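Local coordinates for protein RTX toxin (PDB 6A7H) that probably acts as a Ras/Rap1-specific endopeptidase that cleaves these small GTPases and so inactivates them inside host cells, at residues H340-L345 against A389-S394; Q199-A204 against S360-A365; L147-K152 against L177-L182. All blocks are in the same frame, centred on the assembly; numbering follows the deposited sequence.

Contact 1: H340-L345 against A389-S394; sequences HLRSDL and ALDANS
Arg342 and Asp391 form a parallel beta bridge. Asp391 N donates to Leu341 O and Ser343 N to Asp391 O, each at 3.0 Å. The two bonds bracket Arg342, which occupies the N-cap position, just before helix 343-356. Both side chains lie on the same face of the bridge and point the same way. The Arg342 chain bends at its third torsion (chi3 141°), which turns the guanidinium along the 392-394 backbone. Its NE reaches Ala392 O at 3.0 Å, on a lone pair in the carbonyl plane, but the bond is bent (132° at the hydrogen) and the oxygen is tilted from the guanidinium plane. Its NH2 meets Ser394 O near the guanidinium plane; that bond is modelled very short, so its length is doubtful. NH1 pairs with Asp200. Asp391 OD2 lies over one face of the guanidinium, 4.3 Å from NH2. No N-H points at it, so only charge attracts. The firm partner of Asp391 is Arg410, which takes OD1 in a salt bridge.

Asp344 and Asn393 cross at about a right angle, with carboxylate and amide planes 47° apart. Asn393 ND2 donates to Asp344 OD2 at 2.7 Å, from above the carboxylate plane, while OD2 lies in the amide plane. Asn393 OD1 accepts from two waters, which in turn accept from Asp344 N and Leu345 N. The amide therefore has distinct partners at its two ends, which should fix its flip. The apolar part is small: Leu341 CB meets Ala389 CB at 3.6 Å.

The contact lies at the C-terminal end of strand 386-391, an outermost strand of the four-stranded parallel sheet, next to 333-338. Helix 405-422 covers the Ala392 and Ser394 side, and helix 361-369 packs on Leu341.

Contact 2: Q199-A204 against S360-A365; sequences QDLTGA and SSELSA
Leu201 sits in a pair of overlapping type I beta turns, Gln199 to Thr202 and Leu201 to Ala204, and packs on the first turns of helix 361-369. These turns link helix 195-199 to helix 205-221, and Ala204 is at the N-cap position of the latter. The partner helix begins at Ser360, its N-cap. Ser360 OG accepts from Leu363 N at 3.1 Å, a capping bond. Ser361 O then takes the amide of Ala365. Glu362 comes next and is the first to touch the turns. Its CG stands anti to the backbone N (chi1 -170°), and Glu362 CG lies 4.2 Å from Leu201 CD2. The same methyl is 3.8 Å from Glu362 O. Leu363 touches Tyr353 of helix 343-356. Ala365 is the main apolar point of the helix, meeting both Leu201 and Ala204. Polar bonds come from further along the helix: Thr369 OG1 bonds Gly203 N, and Lys368 NZ bonds Gly203 O. In the contact itself, Ala365 CB lies 4.1 Å from Leu201 CD2 and 4.3 Å from Ala204 CB.

Contact 3: L147-K152 against L177-L182; sequences LGFDAK and LSKATL
Lys179 N bonds Tyr193 OH, and the same residue lies under the ring of Phe149. Lys179 is the centre of an inverse gamma turn, at the corner before strand 180-183; Gln172 of helix 161-173 also bonds this corner, at Leu177 O and Ala180 O. The Phe149 ring lies flat on the Lys179 backbone. Lys179 CB makes a CH-pi contact 4.1 Å from the ring centroid, only 17° off the normal. Lys179 O lies over the same face, 3.5 Å from Phe149 CE1. Leu147 CB covers the opposite face toward the rim. Thr181 OG1 sits at the ring edge, 3.8 Å from Phe149 CE2. The first torsion of Phe149 (chi1 64°) puts CG between its backbone N and carbonyl carbon, and this brings the ring over to Lys179. The Lys179 chain runs extended past the ring in the opposite direction. Beside them, Leu147 CD2 meets Thr181 CG2 at 3.8 Å. Loop 147-152 leads into strand 153-156, so the contact links the approach to one outer strand of the three-stranded antiparallel sheet with the other outer strand. The segments share no direct polar bond, so this surface contact probably rests on the CH-pi contact, dispersion and fit of shape.

Overall arrangement
Contacts 1 and 2 are buried and contact 3 lies at the surface. Contact 1 is closest to the centre of the chain and is mostly polar, with backbone bonds, charges and waters at the parallel sheet. Contact 2 is smaller and apolar, and lies further out. Contact 3 is also largely apolar, but it rests on an aromatic face and belongs to the small antiparallel sheet. Contacts 1 and 2 join directly: Arg342 NH1 forms a 2.8 Å salt bridge with Asp200 OD2, and their helices 343-356 and 361-369 are consecutive. Contact 2 meets contact 3 by packing of Leu201 on Leu177. Contacts 1 and 3 do not touch; their centres are about 20 Å apart.

Contact 1: H340-L345 against A389-S394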
# COMPACT_ATOMS: atom_id res chain seq x y z
N HIS A 340 -4.15 9.69 -11.99
CA HIS A 340 -5.12 8.76 -12.57
C HIS A 340 -4.62 7.31 -12.69
O HIS A 340 -5.42 6.37 -12.72
CB HIS A 340 -5.56 9.26 -13.95
CG HIS A 340 -6.00 10.70 -13.95
ND1 HIS A 340 -5.10 11.75 -13.89
CD2 HIS A 340 -7.23 11.26 -14.03
CE1 HIS A 340 -5.77 12.89 -13.92
NE2 HIS A 340 -7.06 12.62 -14.00
N LEU A 341 -3.31 7.15 -12.77
CA LEU A 341 -2.70 5.83 -12.94
C LEU A 341 -1.80 5.47 -11.74
O LEU A 341 -1.16 6.34 -11.15
CB LEU A 341 -1.89 5.79 -14.23
CG LEU A 341 -2.71 6.12 -15.48
CD1 LEU A 341 -1.81 6.18 -16.73
CD2 LEU A 341 -3.83 5.08 -15.67
N ARG A 342 -1.78 4.18 -11.40
CA ARG A 342 -0.98 3.67 -10.30
C ARG A 342 0.46 3.34 -10.74
O ARG A 342 0.66 2.66 -11.73
CB ARG A 342 -1.65 2.42 -9.70
CG ARG A 342 -3.02 2.70 -9.14
CD ARG A 342 -3.62 1.48 -8.47
NE ARG A 342 -4.33 1.88 -7.26
CZ ARG A 342 -5.64 2.05 -7.21
NH1 ARG A 342 -6.36 1.83 -8.29
NH2 ARG A 342 -6.23 2.42 -6.09
N SER A 343 1.44 3.84 -9.99
CA SER A 343 2.85 3.72 -10.36
C SER A 343 3.33 2.27 -10.57
O SER A 343 3.96 1.97 -11.59
CB SER A 343 3.73 4.38 -9.29
OG SER A 343 5.08 4.43 -9.73
N ASP A 344 3.05 1.38 -9.62
CA ASP A 344 3.49 -0.02 -9.73
C ASP A 344 2.93 -0.73 -10.96
O ASP A 344 3.68 -1.29 -11.75
CB ASP A 344 3.10 -0.81 -8.47
CG ASP A 344 4.00 -0.49 -7.28
OD1 ASP A 344 5.03 0.20 -7.48
OD2 ASP A 344 3.70 -0.94 -6.15
N LEU A 345 1.62 -0.70 -11.12
CA LEU A 345 1.01 -1.40 -12.24
C LEU A 345 1.29 -0.72 -13.58
O LEU A 345 1.51 -1.40 -14.57
CB LEU A 345 -0.51 -1.51 -12.04
CG LEU A 345 -1.27 -2.26 -13.16
CD1 LEU A 345 -1.00 -3.77 -13.09
CD2 LEU A 345 -2.79 -1.97 -13.18
N ALA A 389 2.98 7.76 -13.68
CA ALA A 389 1.82 7.42 -12.86
C ALA A 389 2.10 7.79 -11.41
O ALA A 389 3.18 7.50 -10.89
CB ALA A 389 1.50 5.96 -13.01
N LEU A 390 1.15 8.44 -10.75
CA LEU A 390 1.47 9.03 -9.45
C LEU A 390 0.75 8.40 -8.26
O LEU A 390 1.06 8.72 -7.12
CB LEU A 390 1.19 10.53 -9.49
CG LEU A 390 2.14 11.35 -10.36
CD1 LEU A 390 1.75 12.82 -10.39
CD2 LEU A 390 3.56 11.18 -9.86
N ASP A 391 -0.21 7.53 -8.51
CA ASP A 391 -1.01 6.99 -7.41
C ASP A 391 -0.37 5.76 -6.77
O ASP A 391 0.38 5.02 -7.42
CB ASP A 391 -2.44 6.64 -7.88
CG ASP A 391 -3.45 6.60 -6.73
OD1 ASP A 391 -3.06 6.91 -5.57
OD2 ASP A 391 -4.63 6.28 -6.99
N ALA A 392 -0.68 5.53 -5.50
CA ALA A 392 -0.23 4.34 -4.80
C ALA A 392 -1.17 3.15 -5.06
O ALA A 392 -1.95 3.18 -6.02
CB ALA A 392 -0.12 4.61 -3.34
N ASN A 393 -1.11 2.13 -4.21
CA ASN A 393 -1.78 0.87 -4.49
C ASN A 393 -3.08 0.62 -3.71
O ASN A 393 -3.70 -0.43 -3.85
CB ASN A 393 -0.82 -0.30 -4.23
CG ASN A 393 0.41 -0.24 -5.13
OD1 ASN A 393 0.36 0.26 -6.26
ND2 ASN A 393 1.53 -0.76 -4.63
N SER A 394 -3.50 1.59 -2.92
CA SER A 394 -4.66 1.37 -2.06
C SER A 394 -5.92 2.04 -2.59
O SER A 394 -5.91 2.69 -3.63
CB SER A 394 -4.36 1.86 -0.65
OG SER A 394 -4.07 3.24 -0.68
O HOH W 1 5.35 6.36 -11.57
O HOH W 2 1.60 2.44 -6.90
O HOH W 3 -0.26 -0.87 -8.87

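Contact 2: Q199-A204 against S360-A365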
# COMPACT_ATOMS: atom_id res chain seq x y z
N GLN A 199 -9.46 -3.67 -10.60
CA GLN A 199 -10.43 -2.62 -10.70
C GLN A 199 -10.04 -1.59 -11.77
O GLN A 199 -10.90 -1.04 -12.44
CB GLN A 199 -10.57 -1.94 -9.35
CG GLN A 199 -11.82 -1.13 -9.17
CD GLN A 199 -12.19 -1.04 -7.69
OE1 GLN A 199 -11.46 -0.46 -6.89
NE2 GLN A 199 -13.32 -1.65 -7.33
N ASP A 200 -8.74 -1.35 -11.92
CA ASP A 200 -8.24 -0.45 -12.95
C ASP A 200 -8.26 -1.00 -14.39
O ASP A 200 -7.80 -0.34 -15.32
CB ASP A 200 -6.81 -0.04 -12.62
CG ASP A 200 -6.74 0.84 -11.39
OD1 ASP A 200 -7.79 1.38 -10.96
OD2 ASP A 200 -5.62 1.00 -10.86
N LEU A 201 -8.77 -2.21 -14.58
CA LEU A 201 -8.80 -2.81 -15.91
C LEU A 201 -10.22 -3.11 -16.34
O LEU A 201 -10.45 -3.60 -17.43
CB LEU A 201 -7.94 -4.09 -15.96
CG LEU A 201 -6.45 -3.81 -15.75
CD1 LEU A 201 -5.64 -5.08 -15.44
CD2 LEU A 201 -5.92 -3.13 -16.98
N THR A 202 -11.18 -2.78 -15.48
CA THR A 202 -12.56 -3.18 -15.75
C THR A 202 -13.24 -2.38 -16.89
O THR A 202 -14.40 -2.62 -17.18
CB THR A 202 -13.43 -3.07 -14.48
OG1 THR A 202 -13.45 -1.71 -14.01
CG2 THR A 202 -12.89 -3.97 -13.41
N GLY A 203 -12.52 -1.47 -17.53
CA GLY A 203 -13.02 -0.87 -18.77
C GLY A 203 -13.12 -1.94 -19.86
O GLY A 203 -13.87 -1.80 -20.82
N ALA A 204 -12.35 -3.01 -19.70
CA ALA A 204 -12.48 -4.18 -20.55
C ALA A 204 -13.53 -5.10 -19.94
O ALA A 204 -13.36 -5.58 -18.82
CB ALA A 204 -11.15 -4.91 -20.69
N SER A 360 0.43 -1.49 -25.52
CA SER A 360 -0.05 -2.81 -25.13
C SER A 360 -1.56 -2.80 -24.89
O SER A 360 -2.16 -1.76 -24.55
CB SER A 360 0.68 -3.29 -23.88
OG SER A 360 0.36 -2.46 -22.78
N SER A 361 -2.17 -3.97 -25.07
CA SER A 361 -3.56 -4.21 -24.67
C SER A 361 -3.83 -3.75 -23.24
O SER A 361 -4.83 -3.10 -22.95
CB SER A 361 -3.91 -5.70 -24.79
OG SER A 361 -3.88 -6.10 -26.14
N GLU A 362 -2.92 -4.11 -22.35
CA GLU A 362 -3.11 -3.82 -20.94
C GLU A 362 -3.18 -2.31 -20.71
O GLU A 362 -4.05 -1.84 -19.99
CB GLU A 362 -2.02 -4.47 -20.08
CG GLU A 362 -2.30 -4.42 -18.60
CD GLU A 362 -1.43 -5.36 -17.77
OE1 GLU A 362 -0.66 -6.18 -18.34
OE2 GLU A 362 -1.53 -5.29 -16.53
N LEU A 363 -2.27 -1.54 -21.32
CA LEU A 363 -2.30 -0.09 -21.14
C LEU A 363 -3.56 0.49 -21.78
O LEU A 363 -4.21 1.37 -21.21
CB LEU A 363 -1.04 0.57 -21.74
CG LEU A 363 -0.93 2.10 -21.56
CD1 LEU A 363 -1.02 2.48 -20.09
CD2 LEU A 363 0.35 2.69 -22.18
N SER A 364 -3.92 -0.02 -22.95
CA SER A 364 -5.12 0.44 -23.66
C SER A 364 -6.37 0.26 -22.76
O SER A 364 -7.24 1.13 -22.71
CB SER A 364 -5.26 -0.30 -25.00
OG SER A 364 -6.48 -0.04 -25.65
N ALA A 365 -6.42 -0.85 -22.03
CA ALA A 365 -7.54 -1.13 -21.12
C ALA A 365 -7.56 -0.19 -19.90
O ALA A 365 -8.63 0.25 -19.47
CB ALA A 365 -7.50 -2.57 -20.67

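Contact 3: L147-K152 against L177-L182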
# COMPACT_ATOMS: atom_id res chain seq x y z
N LEU A 147 4.92 -20.74 -11.73
CA LEU A 147 4.37 -19.49 -12.23
C LEU A 147 5.44 -18.47 -12.59
O LEU A 147 6.33 -18.18 -11.79
CB LEU A 147 3.43 -18.86 -11.19
CG LEU A 147 2.68 -19.80 -10.26
CD1 LEU A 147 2.15 -19.02 -9.07
CD2 LEU A 147 1.54 -20.47 -11.00
N GLY A 148 5.35 -17.89 -13.78
CA GLY A 148 6.31 -16.87 -14.15
C GLY A 148 6.11 -15.53 -13.46
O GLY A 148 6.51 -14.49 -13.98
N PHE A 149 5.49 -15.54 -12.29
CA PHE A 149 5.09 -14.29 -11.63
C PHE A 149 4.86 -14.49 -10.13
O PHE A 149 4.79 -15.62 -9.65
CB PHE A 149 3.82 -13.71 -12.28
CG PHE A 149 2.59 -14.59 -12.15
CD1 PHE A 149 1.75 -14.49 -11.06
CD2 PHE A 149 2.26 -15.51 -13.15
CE1 PHE A 149 0.62 -15.29 -10.94
CE2 PHE A 149 1.13 -16.30 -13.04
CZ PHE A 149 0.31 -16.20 -11.93
N ASP A 150 4.79 -13.39 -9.39
CA ASP A 150 4.48 -13.45 -7.97
C ASP A 150 2.97 -13.45 -7.75
O ASP A 150 2.29 -12.46 -8.03
CB ASP A 150 5.13 -12.28 -7.23
CG ASP A 150 6.64 -12.32 -7.31
OD1 ASP A 150 7.22 -13.43 -7.24
OD2 ASP A 150 7.24 -11.23 -7.43
N ALA A 151 2.45 -14.57 -7.25
CA ALA A 151 1.04 -14.68 -6.92
C ALA A 151 0.73 -13.81 -5.70
O ALA A 151 1.51 -13.74 -4.74
CB ALA A 151 0.68 -16.12 -6.65
N LYS A 152 -0.41 -13.13 -5.75
CA LYS A 152 -0.87 -12.30 -4.65
C LYS A 152 -1.99 -13.04 -3.93
O LYS A 152 -2.16 -12.88 -2.72
CB LYS A 152 -1.34 -10.92 -5.14
CG LYS A 152 -0.20 -10.06 -5.70
CD LYS A 152 -0.62 -8.62 -5.95
CE LYS A 152 0.29 -7.92 -6.95
NZ LYS A 152 1.73 -8.07 -6.60
N LEU A 177 -4.67 -9.84 -18.18
CA LEU A 177 -4.61 -10.79 -17.06
C LEU A 177 -3.68 -11.98 -17.30
O LEU A 177 -3.95 -13.09 -16.85
CB LEU A 177 -6.02 -11.30 -16.73
CG LEU A 177 -7.06 -10.21 -16.46
CD1 LEU A 177 -8.40 -10.81 -16.13
CD2 LEU A 177 -6.59 -9.25 -15.35
N SER A 178 -2.57 -11.76 -18.01
CA SER A 178 -1.66 -12.87 -18.30
C SER A 178 -1.05 -13.46 -17.01
O SER A 178 -0.74 -14.65 -16.97
CB SER A 178 -0.55 -12.43 -19.25
OG SER A 178 0.08 -11.25 -18.79
N LYS A 179 -0.89 -12.66 -15.97
CA LYS A 179 -0.35 -13.14 -14.70
C LYS A 179 -1.43 -13.81 -13.85
O LYS A 179 -1.74 -13.38 -12.73
CB LYS A 179 0.30 -11.99 -13.93
CG LYS A 179 1.41 -11.27 -14.67
CD LYS A 179 2.03 -10.17 -13.81
CE LYS A 179 2.93 -9.26 -14.66
NZ LYS A 179 3.59 -8.16 -13.90
N ALA A 180 -2.01 -14.88 -14.40
CA ALA A 180 -3.00 -15.68 -13.69
C ALA A 180 -2.97 -17.10 -14.24
O ALA A 180 -2.89 -17.30 -15.44
CB ALA A 180 -4.39 -15.08 -13.81
N THR A 181 -3.07 -18.07 -13.34
CA THR A 181 -2.90 -19.47 -13.70
C THR A 181 -3.96 -20.33 -13.00
O THR A 181 -4.23 -20.18 -11.80
CB THR A 181 -1.48 -19.93 -13.33
OG1 THR A 181 -0.56 -19.44 -14.31
CG2 THR A 181 -1.39 -21.43 -13.27
N LEU A 182 -4.59 -21.21 -13.77
CA LEU A 182 -5.64 -22.05 -13.23
C LEU A 182 -5.13 -23.43 -12.89
O LEU A 182 -4.27 -23.98 -13.58
CB LEU A 182 -6.80 -22.17 -14.22
CG LEU A 182 -7.54 -20.88 -14.51
CD1 LEU A 182 -8.56 -21.13 -15.61
CD2 LEU A 182 -8.21 -20.38 -13.24